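Local coordinates for ribosomal protein L11 methyltransferase (PDB 3GRZ) that probably uses S-adenosyl-L-methionine to trimethylate lysine side chains of ribosomal protein L11, this chain being its C-terminal methyltransferase domain, at residues Ile30-Phe39 with Ser95-Asn106. Residues are numbered along the deposited sequence; the frame is centred on the assembly and turned at random.
Sequences IIRLDPGLAF and SMTAAEENAALN
N106, just past the last turn of helix 93-105, reads the backbone of R32 at both ends of its amide. Its OD1 accepts from R32 N at 2.7 Å, nearly straight (167°) and on a lone pair in the carbonyl plane, while ND2 donates to R32 O at 2.8 Å. ND2 also bonds back to N102 O, and together with the two R32 bonds this holds the rotation of the amide. N106 OD1 and I30 O lie only 3.4 Å apart, and a water donates to both, which probably eases the repulsion between these acceptors.

One turn earlier, N102 makes a second, partly water-mediated grip: OD1 takes D34 N at 2.8 Å, tilted from the carbonyl plane. ND2 reaches S71 O and, through a second water, D34 O, so the buried amide is held at both ends. L33 CD2 packs across this group, 3.6 Å from N102 CG. On the exposed flank beside D34 and the two asparagines, L105 sets CD1 against D34 CB. Where the strand gives way to a type I turn, D34 OD1 accepts from G36 N in an Asx turn, and the chain bends so that L37 CB rests on A98 CB at 3.9 Å, with CD1 against CB of E101.

Farther along, the contact loosens. The exposed, poorly ordered F39 ring merely approaches S95 CB obliquely, and E101 borders solvent. S95 itself turns inward, its OG bonded to G70 O and to OD2 of D90, predicted to bind S-adenosyl-L-methionine. The two asparagines thus dock the edge strand of the small three-stranded sheet, and the turn that follows it, onto a helix of the Rossmann-like methyltransferase fold, whose cofactor site probably lies at the helix's N-terminal end.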
# COMPACT_ATOMS: atom_id res chain seq x y z
N ILE B 30 -15.45 -5.38 2.11
CA ILE B 30 -15.58 -5.91 3.47
C ILE B 30 -15.34 -7.41 3.43
O ILE B 30 -16.04 -8.15 2.72
CB ILE B 30 -16.95 -5.58 4.10
CG1 ILE B 30 -17.23 -4.07 4.10
CG2 ILE B 30 -17.08 -6.17 5.50
CD1 ILE B 30 -16.11 -3.18 4.70
N ILE B 31 -14.32 -7.86 4.15
CA ILE B 31 -14.05 -9.29 4.21
C ILE B 31 -14.52 -9.83 5.56
O ILE B 31 -14.00 -9.45 6.62
CB ILE B 31 -12.57 -9.61 3.94
CG1 ILE B 31 -12.21 -9.20 2.51
CG2 ILE B 31 -12.28 -11.10 4.17
CD1 ILE B 31 -10.76 -9.46 2.15
N ARG B 32 -15.53 -10.70 5.49
CA ARG B 32 -16.05 -11.36 6.68
C ARG B 32 -15.24 -12.61 7.02
O ARG B 32 -14.95 -13.45 6.16
CB ARG B 32 -17.54 -11.67 6.51
CG ARG B 32 -18.36 -10.41 6.31
CD ARG B 32 -19.86 -10.64 6.31
NE ARG B 32 -20.56 -9.36 6.40
CZ ARG B 32 -20.90 -8.78 7.55
NH1 ARG B 32 -21.53 -7.61 7.53
NH2 ARG B 32 -20.64 -9.37 8.71
N LEU B 33 -14.85 -12.72 8.29
CA LEU B 33 -14.12 -13.87 8.79
C LEU B 33 -14.80 -14.40 10.05
O LEU B 33 -15.33 -13.62 10.85
CB LEU B 33 -12.67 -13.51 9.12
CG LEU B 33 -11.66 -13.07 8.05
CD1 LEU B 33 -10.29 -12.89 8.69
CD2 LEU B 33 -11.56 -14.05 6.89
N ASP B 34 -14.77 -15.72 10.23
CA ASP B 34 -15.38 -16.36 11.40
C ASP B 34 -14.28 -16.62 12.44
O ASP B 34 -13.39 -17.45 12.22
CB ASP B 34 -16.09 -17.66 10.97
CG ASP B 34 -16.84 -18.37 12.13
OD1 ASP B 34 -16.66 -18.02 13.32
OD2 ASP B 34 -17.61 -19.29 11.82
N PRO B 35 -14.35 -15.92 13.59
CA PRO B 35 -13.35 -16.00 14.66
C PRO B 35 -13.35 -17.35 15.37
O PRO B 35 -12.34 -17.71 15.98
CB PRO B 35 -13.80 -14.91 15.64
CG PRO B 35 -14.70 -14.04 14.86
CD PRO B 35 -15.42 -14.97 13.95
N GLY B 36 -14.46 -18.07 15.29
CA GLY B 36 -14.57 -19.42 15.84
C GLY B 36 -13.73 -20.45 15.09
O GLY B 36 -13.39 -21.50 15.65
N LEU B 37 -13.39 -20.16 13.83
CA LEU B 37 -12.52 -21.03 13.05
C LEU B 37 -11.08 -20.72 13.39
O LEU B 37 -10.77 -19.68 13.98
CB LEU B 37 -12.79 -20.87 11.55
CG LEU B 37 -14.21 -21.17 11.08
CD1 LEU B 37 -14.40 -20.71 9.64
CD2 LEU B 37 -14.56 -22.65 11.23
N ALA B 38 -10.18 -21.64 13.03
CA ALA B 38 -8.75 -21.44 13.28
C ALA B 38 -8.17 -20.30 12.42
O ALA B 38 -8.72 -19.98 11.35
CB ALA B 38 -7.98 -22.75 13.06
N PHE B 39 -7.08 -19.70 12.90
CA PHE B 39 -6.34 -18.60 12.23
C PHE B 39 -7.16 -17.33 11.97
O PHE B 39 -7.95 -16.89 12.81
CB PHE B 39 -5.69 -19.08 10.93
CG PHE B 39 -5.00 -20.41 11.03
CD1 PHE B 39 -3.74 -20.52 11.63
CD2 PHE B 39 -5.60 -21.57 10.53
CE1 PHE B 39 -3.10 -21.74 11.73
CE2 PHE B 39 -4.96 -22.80 10.62
CZ PHE B 39 -3.71 -22.88 11.22
N SER B 95 -7.14 -25.31 8.50
CA SER B 95 -6.95 -24.20 7.55
C SER B 95 -7.81 -24.40 6.30
O SER B 95 -8.45 -23.47 5.83
CB SER B 95 -5.48 -24.02 7.16
OG SER B 95 -5.41 -23.08 6.10
N MET B 96 -7.82 -25.63 5.78
CA MET B 96 -8.67 -25.97 4.65
C MET B 96 -10.14 -25.67 4.93
O MET B 96 -10.82 -25.09 4.09
CB MET B 96 -8.47 -27.43 4.22
CG MET B 96 -7.07 -27.76 3.68
SD MET B 96 -6.66 -26.98 2.10
CE MET B 96 -5.74 -25.56 2.63
N THR B 97 -10.60 -25.99 6.14
CA THR B 97 -11.96 -25.66 6.60
C THR B 97 -12.18 -24.15 6.73
O THR B 97 -13.17 -23.62 6.21
CB THR B 97 -12.27 -26.35 7.97
OG1 THR B 97 -12.15 -27.76 7.81
CG2 THR B 97 -13.69 -26.02 8.46
N ALA B 98 -11.26 -23.46 7.41
CA ALA B 98 -11.41 -22.02 7.62
C ALA B 98 -11.42 -21.26 6.28
O ALA B 98 -12.30 -20.44 6.07
CB ALA B 98 -10.32 -21.50 8.55
N ALA B 99 -10.48 -21.57 5.39
CA ALA B 99 -10.38 -20.89 4.08
C ALA B 99 -11.64 -21.06 3.25
O ALA B 99 -12.16 -20.08 2.72
CB ALA B 99 -9.15 -21.36 3.31
N GLU B 100 -12.16 -22.29 3.17
CA GLU B 100 -13.40 -22.56 2.44
C GLU B 100 -14.61 -21.84 3.04
O GLU B 100 -15.38 -21.20 2.31
CB GLU B 100 -13.69 -24.06 2.34
CG GLU B 100 -14.88 -24.36 1.42
CD GLU B 100 -15.18 -25.84 1.25
OE1 GLU B 100 -14.69 -26.68 2.03
OE2 GLU B 100 -15.94 -26.17 0.32
N GLU B 101 -14.76 -21.94 4.36
CA GLU B 101 -15.90 -21.34 5.05
C GLU B 101 -15.84 -19.81 5.05
O GLU B 101 -16.87 -19.16 4.83
CB GLU B 101 -16.05 -21.91 6.48
CG GLU B 101 -16.35 -23.43 6.49
CD GLU B 101 -16.94 -23.97 7.81
OE1 GLU B 101 -17.31 -23.18 8.71
OE2 GLU B 101 -17.03 -25.22 7.94
N ASN B 102 -14.66 -19.24 5.30
CA ASN B 102 -14.48 -17.78 5.18
C ASN B 102 -14.71 -17.30 3.75
O ASN B 102 -15.36 -16.27 3.55
CB ASN B 102 -13.12 -17.32 5.72
CG ASN B 102 -13.02 -17.37 7.25
OD1 ASN B 102 -14.00 -17.16 7.96
ND2 ASN B 102 -11.82 -17.65 7.75
N ALA B 103 -14.23 -18.04 2.74
CA ALA B 103 -14.53 -17.67 1.33
C ALA B 103 -16.04 -17.59 1.09
O ALA B 103 -16.55 -16.60 0.54
CB ALA B 103 -13.88 -18.63 0.35
N ALA B 104 -16.74 -18.64 1.53
CA ALA B 104 -18.19 -18.78 1.38
C ALA B 104 -18.95 -17.65 2.07
O ALA B 104 -19.94 -17.15 1.53
CB ALA B 104 -18.65 -20.14 1.92
N LEU B 105 -18.48 -17.23 3.25
CA LEU B 105 -19.06 -16.05 3.94
C LEU B 105 -18.97 -14.79 3.10
O LEU B 105 -19.75 -13.84 3.29
CB LEU B 105 -18.37 -15.78 5.29
CG LEU B 105 -18.65 -16.71 6.47
CD1 LEU B 105 -17.65 -16.40 7.58
CD2 LEU B 105 -20.12 -16.62 6.96
N ASN B 106 -18.02 -14.77 2.17
CA ASN B 106 -17.87 -13.62 1.30
C ASN B 106 -18.40 -13.87 -0.10
O ASN B 106 -18.15 -13.09 -1.02
CB ASN B 106 -16.40 -13.17 1.30
CG ASN B 106 -15.99 -12.61 2.65
OD1 ASN B 106 -16.39 -11.52 3.03
ND2 ASN B 106 -15.21 -13.39 3.40
O HOH W 1 -17.47 -9.94 1.12
O HOH W 2 -11.10 -17.36 10.55